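Local coordinates for receptor-like protein kinase ANXUR1 (PDB 6FIG), which is a plant receptor kinase involved in reproduction, whose malectin-like ectodomain probably receives signals outside the cell, at residues V97-V102 and Y126-T131; V242-A247 and I281-F286. All coordinates share one frame; numbering follows the deposited sequence. Where two conformers were deposited one is given.

Contact 1 (V97-V102 and Y126-T131)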
ATOM      1  N   VAL A  97      14.480  21.659  12.566  1.00 23.97           N
ATOM      2  CA  VAL A  97      13.751  20.412  12.761  1.00 23.63           C
ATOM      3  C   VAL A  97      14.764  19.325  13.064  1.00 23.97           C
ATOM      4  O   VAL A  97      15.764  19.162  12.318  1.00 24.06           O
ATOM      5  CB  VAL A  97      12.904  19.986  11.545  1.00 23.09           C
ATOM      6  CG1 VAL A  97      12.099  18.731  11.882  1.00 22.93           C
ATOM      7  CG2 VAL A  97      12.019  21.129  11.058  1.00 23.63           C
ATOM      8  N   GLU A  98      14.466  18.546  14.091  1.00 24.75           N
ATOM      9  CA  GLU A  98      15.267  17.425  14.517  1.00 25.77           C
ATOM     10  C   GLU A  98      14.402  16.181  14.562  1.00 25.21           C
ATOM     11  O   GLU A  98      13.209  16.251  14.928  1.00 25.35           O
ATOM     12  CB  GLU A  98      15.849  17.687  15.896  1.00 27.75           C
ATOM     13  CG  GLU A  98      16.877  18.801  15.946  1.00 29.75           C
ATOM     14  CD  GLU A  98      17.077  19.315  17.361  1.00 33.23           C
ATOM     15  OE1 GLU A  98      16.212  20.071  17.872  1.00 34.61           O
ATOM     16  OE2 GLU A  98      18.091  18.950  17.979  1.00 35.84           O
ATOM     17  N   ALA A  99      14.984  15.039  14.213  1.00 24.78           N
ATOM     18  CA  ALA A  99      14.298  13.747  14.319  1.00 25.69           C
ATOM     19  C   ALA A  99      15.185  12.876  15.174  1.00 28.13           C
ATOM     20  O   ALA A  99      16.279  12.454  14.756  1.00 28.08           O
ATOM     21  CB  ALA A  99      14.057  13.115  12.956  1.00 25.52           C
ATOM     22  N   ASN A 100      14.709  12.617  16.381  1.00 28.97           N
ATOM     23  CA  ASN A 100      15.515  12.095  17.448  1.00 32.53           C
ATOM     24  C   ASN A 100      16.803  12.933  17.575  1.00 33.84           C
ATOM     25  O   ASN A 100      16.710  14.153  17.769  1.00 35.17           O
ATOM     26  CB  ASN A 100      15.658  10.576  17.319  1.00 33.05           C
ATOM     27  CG  ASN A 100      14.335   9.843  17.595  1.00 33.63           C
ATOM     28  OD1 ASN A 100      13.334  10.466  17.950  1.00 33.11           O
ATOM     29  ND2 ASN A 100      14.334   8.508  17.459  1.00 35.47           N
ATOM     30  N   ASP A 101      17.964  12.323  17.421  1.00 34.88           N
ATOM     31  CA  ASP A 101      19.224  13.039  17.576  1.00 36.46           C
ATOM     32  C   ASP A 101      19.797  13.571  16.230  1.00 33.53           C
ATOM     33  O   ASP A 101      20.942  14.004  16.206  1.00 34.81           O
ATOM     34  CB  ASP A 101      20.256  12.148  18.303  1.00 39.98           C
ATOM     35  CG  ASP A 101      20.645  10.883  17.525  1.00 42.22           C
ATOM     36  OD1 ASP A 101      21.625  10.221  17.965  1.00 48.56           O
ATOM     37  OD2 ASP A 101      20.018  10.515  16.499  1.00 43.73           O
ATOM     38  N   VAL A 102      19.005  13.560  15.151  1.00 30.35           N
ATOM     39  CA  VAL A 102      19.485  13.964  13.809  1.00 28.67           C
ATOM     40  C   VAL A 102      18.908  15.352  13.489  1.00 27.42           C
ATOM     41  O   VAL A 102      17.685  15.524  13.496  1.00 26.86           O
ATOM     42  CB  VAL A 102      19.058  12.941  12.713  1.00 28.23           C
ATOM     43  CG1 VAL A 102      19.654  13.314  11.360  1.00 27.55           C
ATOM     44  CG2 VAL A 102      19.500  11.517  13.078  1.00 29.27           C
ATOM     45  N   TYR A 126      13.970  12.310   3.942  1.00 18.68           N
ATOM     46  CA  TYR A 126      15.105  11.757   4.652  1.00 19.44           C
ATOM     47  C   TYR A 126      14.921  10.267   4.820  1.00 20.11           C
ATOM     48  O   TYR A 126      13.800   9.784   4.912  1.00 20.90           O
ATOM     49  CB  TYR A 126      15.254  12.430   6.015  1.00 19.89           C
ATOM     50  CG  TYR A 126      15.303  13.910   5.915  1.00 19.81           C
ATOM     51  CD1 TYR A 126      16.516  14.580   5.671  1.00 19.73           C
ATOM     52  CD2 TYR A 126      14.152  14.677   6.023  1.00 20.21           C
ATOM     53  CE1 TYR A 126      16.560  15.948   5.538  1.00 20.62           C
ATOM     54  CE2 TYR A 126      14.183  16.042   5.891  1.00 20.61           C
ATOM     55  CZ  TYR A 126      15.387  16.684   5.646  1.00 20.87           C
ATOM     56  OH  TYR A 126      15.427  18.035   5.482  1.00 22.16           O
ATOM     57  N   SER A 127      16.031   9.534   4.889  1.00 19.85           N
ATOM     58  CA  SER A 127      16.028   8.137   5.244  1.00 20.25           C
ATOM     59  C   SER A 127      16.823   7.991   6.526  1.00 21.24           C
ATOM     60  O   SER A 127      18.045   8.223   6.550  1.00 21.62           O
ATOM     61  CB  SER A 127      16.605   7.235   4.156  1.00 20.21           C
ATOM     62  OG  SER A 127      16.605   5.883   4.596  1.00 20.85           O
ATOM     63  N   LEU A 128      16.108   7.649   7.590  1.00 21.20           N
ATOM     64  CA  LEU A 128      16.657   7.632   8.941  1.00 22.54           C
ATOM     65  C   LEU A 128      17.061   6.225   9.331  1.00 22.70           C
ATOM     66  O   LEU A 128      16.229   5.302   9.305  1.00 22.78           O
ATOM     67  CB  LEU A 128      15.618   8.163   9.924  1.00 23.25           C
ATOM     68  CG  LEU A 128      15.112   9.582   9.623  1.00 24.09           C
ATOM     69  CD1 LEU A 128      14.052   9.980  10.647  1.00 24.62           C
ATOM     70  CD2 LEU A 128      16.260  10.590   9.595  1.00 25.13           C
ATOM     71  N   ALA A 129      18.323   6.048   9.717  1.00 22.96           N
ATOM     72  CA  ALA A 129      18.790   4.750  10.187  1.00 24.32           C
ATOM     73  C   ALA A 129      18.033   4.279  11.432  1.00 25.63           C
ATOM     74  O   ALA A 129      17.494   5.102  12.187  1.00 25.20           O
ATOM     75  CB  ALA A 129      20.294   4.785  10.473  1.00 25.53           C
ATOM     76  N   PRO A 130      18.014   2.961  11.670  1.00 27.25           N
ATOM     77  CA  PRO A 130      17.351   2.449  12.868  1.00 29.50           C
ATOM     78  C   PRO A 130      17.855   3.141  14.135  1.00 32.57           C
ATOM     79  O   PRO A 130      19.068   3.329  14.278  1.00 33.10           O
ATOM     80  CB  PRO A 130      17.728   0.971  12.877  1.00 29.88           C
ATOM     81  CG  PRO A 130      17.984   0.623  11.453  1.00 29.36           C
ATOM     82  CD  PRO A 130      18.473   1.883  10.779  1.00 27.38           C
ATOM     83  N   THR A 131      16.901   3.511  14.988  1.00 34.48           N
ATOM     84  CA  THR A 131      17.084   4.289  16.218  1.00 38.07           C
ATOM     85  C   THR A 131      17.207   3.426  17.475  1.00 41.35           C
ATOM     86  O   THR A 131      17.620   3.930  18.521  1.00 44.46           O
ATOM     87  CB  THR A 131      15.835   5.187  16.455  1.00 38.69           C
ATOM     88  OG1 THR A 131      14.629   4.386  16.411  1.00 37.61           O
ATOM     89  CG2 THR A 131      15.729   6.274  15.436  1.00 37.86           C
TER

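Contact 2 (V242-A247 and I281-F286)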
ATOM      1  N   VAL A 242      12.841  -5.496  -5.540  1.00 25.63           N
ATOM      2  CA  VAL A 242      11.991  -4.629  -6.359  1.00 25.19           C
ATOM      3  C   VAL A 242      11.812  -3.254  -5.733  1.00 24.04           C
ATOM      4  O   VAL A 242      11.582  -2.294  -6.449  1.00 24.03           O
ATOM      5  CB  VAL A 242      10.603  -5.248  -6.732  1.00 27.11           C
ATOM      6  CG1 VAL A 242      10.797  -6.542  -7.509  1.00 28.37           C
ATOM      7  CG2 VAL A 242       9.703  -5.414  -5.553  1.00 28.96           C
ATOM      8  N   SER A 243      11.959  -3.149  -4.400  1.00 23.63           N
ATOM      9  CA  SER A 243      11.916  -1.862  -3.709  0.68 22.99           C
ATOM     10  C   SER A 243      13.002  -0.883  -4.120  1.00 21.71           C
ATOM     11  O   SER A 243      12.882   0.317  -3.855  1.00 21.98           O
ATOM     12  CB  SER A 243      12.010  -2.030  -2.182  0.68 22.94           C
ATOM     13  OG  SER A 243      10.943  -2.791  -1.694  0.68 24.43           O
ATOM     14  N   ILE A 244      14.084  -1.364  -4.767  1.00 21.50           N
ATOM     15  CA  ILE A 244      15.137  -0.463  -5.197  1.00 20.92           C
ATOM     16  C   ILE A 244      14.589   0.613  -6.133  1.00 20.38           C
ATOM     17  O   ILE A 244      14.867   1.788  -5.963  1.00 20.84           O
ATOM     18  CB  ILE A 244      16.319  -1.233  -5.837  1.00 21.07           C
ATOM     19  CG1 ILE A 244      17.126  -1.968  -4.744  1.00 21.79           C
ATOM     20  CG2 ILE A 244      17.193  -0.339  -6.668  1.00 20.96           C
ATOM     21  CD1 ILE A 244      17.959  -1.067  -3.835  1.00 21.84           C
ATOM     22  N   ALA A 245      13.783   0.198  -7.105  1.00 20.41           N
ATOM     23  CA  ALA A 245      13.187   1.151  -8.059  1.00 20.35           C
ATOM     24  C   ALA A 245      12.134   0.406  -8.867  1.00 20.60           C
ATOM     25  O   ALA A 245      12.285  -0.787  -9.116  1.00 22.16           O
ATOM     26  CB  ALA A 245      14.237   1.715  -8.993  1.00 20.45           C
ATOM     27  N   PRO A 246      11.072   1.103  -9.276  1.00 21.31           N
ATOM     28  CA  PRO A 246      10.028   0.459 -10.039  1.00 22.59           C
ATOM     29  C   PRO A 246      10.430   0.116 -11.463  1.00 23.03           C
ATOM     30  O   PRO A 246      11.373   0.699 -12.041  1.00 22.79           O
ATOM     31  CB  PRO A 246       8.894   1.498 -10.034  1.00 23.15           C
ATOM     32  CG  PRO A 246       9.584   2.787  -9.880  1.00 22.11           C
ATOM     33  CD  PRO A 246      10.772   2.515  -9.014  1.00 20.72           C
ATOM     34  N   ALA A 247       9.720  -0.845 -12.029  1.00 24.69           N
ATOM     35  CA  ALA A 247      10.088  -1.388 -13.343  1.00 25.60           C
ATOM     36  C   ALA A 247      10.165  -0.321 -14.421  1.00 25.85           C
ATOM     37  O   ALA A 247      11.033  -0.383 -15.304  1.00 24.79           O
ATOM     38  CB  ALA A 247       9.131  -2.478 -13.768  1.00 27.47           C
ATOM     39  N   ILE A 281      26.053  10.315  -2.163  1.00 20.15           N
ATOM     40  CA  ILE A 281      26.021   9.049  -2.878  1.00 21.14           C
ATOM     41  C   ILE A 281      25.212   9.288  -4.128  1.00 20.35           C
ATOM     42  O   ILE A 281      24.084   9.775  -4.064  1.00 20.52           O
ATOM     43  CB  ILE A 281      25.407   7.921  -2.030  1.00 22.14           C
ATOM     44  CG1 ILE A 281      26.334   7.606  -0.871  1.00 24.22           C
ATOM     45  CG2 ILE A 281      25.184   6.652  -2.878  1.00 22.66           C
ATOM     46  CD1 ILE A 281      25.716   6.693   0.153  1.00 25.53           C
ATOM     47  N   LEU A 282      25.776   8.927  -5.284  1.00 20.10           N
ATOM     48  CA  LEU A 282      25.027   8.882  -6.529  1.00 20.04           C
ATOM     49  C   LEU A 282      24.756   7.422  -6.821  1.00 19.77           C
ATOM     50  O   LEU A 282      25.684   6.611  -6.913  1.00 20.18           O
ATOM     51  CB  LEU A 282      25.803   9.482  -7.699  1.00 21.00           C
ATOM     52  CG  LEU A 282      25.952  10.994  -7.729  1.00 23.34           C
ATOM     53  CD1 LEU A 282      26.947  11.469  -6.672  1.00 26.08           C
ATOM     54  CD2 LEU A 282      26.391  11.425  -9.118  1.00 24.23           C
ATOM     55  N   ARG A 283      23.479   7.105  -6.935  1.00 18.33           N
ATOM     56  CA  ARG A 283      23.002   5.782  -7.306  1.00 18.27           C
ATOM     57  C   ARG A 283      22.576   5.812  -8.758  1.00 18.62           C
ATOM     58  O   ARG A 283      21.606   6.470  -9.106  1.00 18.74           O
ATOM     59  CB  ARG A 283      21.814   5.370  -6.427  1.00 18.38           C
ATOM     60  CG  ARG A 283      21.307   3.996  -6.805  1.00 18.59           C
ATOM     61  CD  ARG A 283      20.387   3.425  -5.754  1.00 19.69           C
ATOM     62  NE  ARG A 283      21.193   2.993  -4.641  1.00 20.55           N
ATOM     63  CZ  ARG A 283      20.741   2.374  -3.566  1.00 22.16           C
ATOM     64  NH1 ARG A 283      19.430   2.113  -3.428  1.00 22.61           N
ATOM     65  NH2 ARG A 283      21.608   1.974  -2.650  1.00 23.13           N
ATOM     66  N   LEU A 284      23.338   5.113  -9.617  1.00 18.13           N
ATOM     67  CA  LEU A 284      23.048   5.070 -11.039  1.00 18.45           C
ATOM     68  C   LEU A 284      22.341   3.775 -11.331  1.00 18.27           C
ATOM     69  O   LEU A 284      22.835   2.716 -10.978  1.00 19.35           O
ATOM     70  CB  LEU A 284      24.347   5.163 -11.856  1.00 18.99           C
ATOM     71  CG  LEU A 284      24.906   6.579 -12.041  1.00 20.52           C
ATOM     72  CD1 LEU A 284      25.292   7.267 -10.756  1.00 21.17           C
ATOM     73  CD2 LEU A 284      26.121   6.504 -12.949  1.00 21.15           C
ATOM     74  N   HIS A 285      21.173   3.883 -11.947  1.00 17.73           N
ATOM     75  CA  HIS A 285      20.344   2.739 -12.280  1.00 18.27           C
ATOM     76  C   HIS A 285      20.517   2.403 -13.765  1.00 18.31           C
ATOM     77  O   HIS A 285      20.406   3.295 -14.618  1.00 18.90           O
ATOM     78  CB  HIS A 285      18.871   3.063 -12.021  1.00 18.36           C
ATOM     79  CG  HIS A 285      18.532   3.246 -10.578  1.00 18.60           C
ATOM     80  ND1 HIS A 285      18.105   2.207  -9.780  1.00 19.12           N
ATOM     81  CD2 HIS A 285      18.563   4.342  -9.797  1.00 18.71           C
ATOM     82  CE1 HIS A 285      17.875   2.671  -8.565  1.00 18.95           C
ATOM     83  NE2 HIS A 285      18.133   3.962  -8.549  1.00 18.62           N
ATOM     84  N   PHE A 286      20.734   1.121 -14.041  1.00 18.74           N
ATOM     85  CA  PHE A 286      20.959   0.660 -15.422  1.00 19.66           C
ATOM     86  C   PHE A 286      20.113  -0.545 -15.757  1.00 20.25           C
ATOM     87  O   PHE A 286      19.884  -1.395 -14.911  1.00 20.56           O
ATOM     88  CB  PHE A 286      22.411   0.260 -15.642  1.00 19.62           C
ATOM     89  CG  PHE A 286      23.404   1.347 -15.408  1.00 19.31           C
ATOM     90  CD1 PHE A 286      23.677   2.302 -16.391  1.00 19.61           C
ATOM     91  CD2 PHE A 286      24.172   1.363 -14.234  1.00 19.50           C
ATOM     92  CE1 PHE A 286      24.651   3.265 -16.188  1.00 19.37           C
ATOM     93  CE2 PHE A 286      25.134   2.329 -14.036  1.00 19.27           C
ATOM     94  CZ  PHE A 286      25.391   3.274 -15.013  1.00 19.40           C
TER
HETATM   95  O   HOH W   1      17.053   2.977  -4.757  1.00 21.41           O

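Contact 1 (V97-V102 and Y126-T131)
Asn-100 reaches from the tip of a beta hairpin to Thr-131, on the loop that leaves strand 122-128. Its CB points toward that loop, and CG leaves beside the backbone N, opposite the carbonyl carbon (chi1 -69°). At CG the amide divides. OD1 lies almost eclipsed with CA (chi2 -4°) and accepts a hydrogen bond from Ser-137 N on strand 135-142. ND2 is thereby turned away from the backbone and comes 3.3 Å from Thr-131 CG2, with a weak hydrogen bond to the carbonyl of Val-135. The two side chains cross at about a right angle: OG1 of Thr-131 hydrogen-bonds Lys-133 O, while CG2 is presented to ND2.

The hairpin joins strands 95-99 and 102-108 through a type II' turn, with Asn-100 at the positive-phi position (49°) of that turn. Ala-99 and Val-102 close it with two backbone bonds, Ala-99 N to Val-102 O at 2.8 Å and Val-102 N to Ala-99 O at 3.0 Å. Deeper in, Ala-99 CB rests on Leu-128 CD1 at 3.9 Å. Leu-76 touches both of these residues and Leu-136 also packs on Ala-99, so the pair belongs to the apolar layer between two sheets of the malectin-like fold.

The polar atoms of Asn-100 and Thr-131 find their hydrogen-bond partners outside the two segments, and what joins hairpin to loop is van der Waals contact: methyl on methyl inside, methyl on amide nearer the surface. The bond to Ser-137 N, helped by the weak one to Val-135 O, probably sets the amide's orientation.

Contact 2 (V242-A247 and I281-F286)
Ile-244 and Ala-245 lay three methyl groups against Arg-283 and His-285 on strand 278-287. Two of them gather at one corner of the imidazole: Ile-244 CG2 comes in at the ring edge, near its plane, 3.6 Å from His-285 CE1, and Ala-245 CB approaches the same CE1 obliquely at 3.8 Å. The third, Ile-244 CD1, sits 3.5 Å from Arg-283 NH1, the two side chains crossing at about a right angle. A water bridges the two segments: it donates to Ile-244 O at 2.8 Å and accepts from Arg-283 NH1 at 2.9 Å, lying in the plane of the guanidinium at its edge.

Strand 278-287 runs between 327-336 and 363-372 in a beta-sandwich of the malectin-like type. Arg-283 and His-285 face the 242-247 loop, while Leu-284 and Phe-286 pack against strand 299-303.

Further out, the ring of His-285 is held through both nitrogens, ND1 hydrogen-bonding Tyr-250 OH and NE2 hydrogen-bonding Glu-368 OE1, which fixes its rotation. Arg-283 extends from the strand with CG anti to its backbone N (chi1 180°) and bends at chi3 (-75°). NE can then form a salt bridge with Asp-331, NH2 hydrogen-bonds Leu-164 O, and Tyr-329 adds a cation-pi contact, so the buried charge is probably well compensated. The His-285 side chain lies about 7 Å from a bound calcium ion, and its backbone hydrogen-bonds that of Asn-365, one of the residues at that metal site.

Contact 1 is complete before contact 2 begins along the chain; their centres lie 23 Å apart, with about 9 Å between nearest atoms and no touch. A run of antiparallel strand pairings nevertheless connects them: strand 122-128 of contact 1 pairs with 185-192, that with 363-372, and that with strand 278-287 of contact 2. Contact 1 joins a hairpin end to the end of a strand and its following loop; contact 2, the nearer to the chain centre, sets a loop against a strand. This fits the tandem malectin-like architecture of the family, in which two related sandwiches are joined through neighbouring strands into one ectodomain.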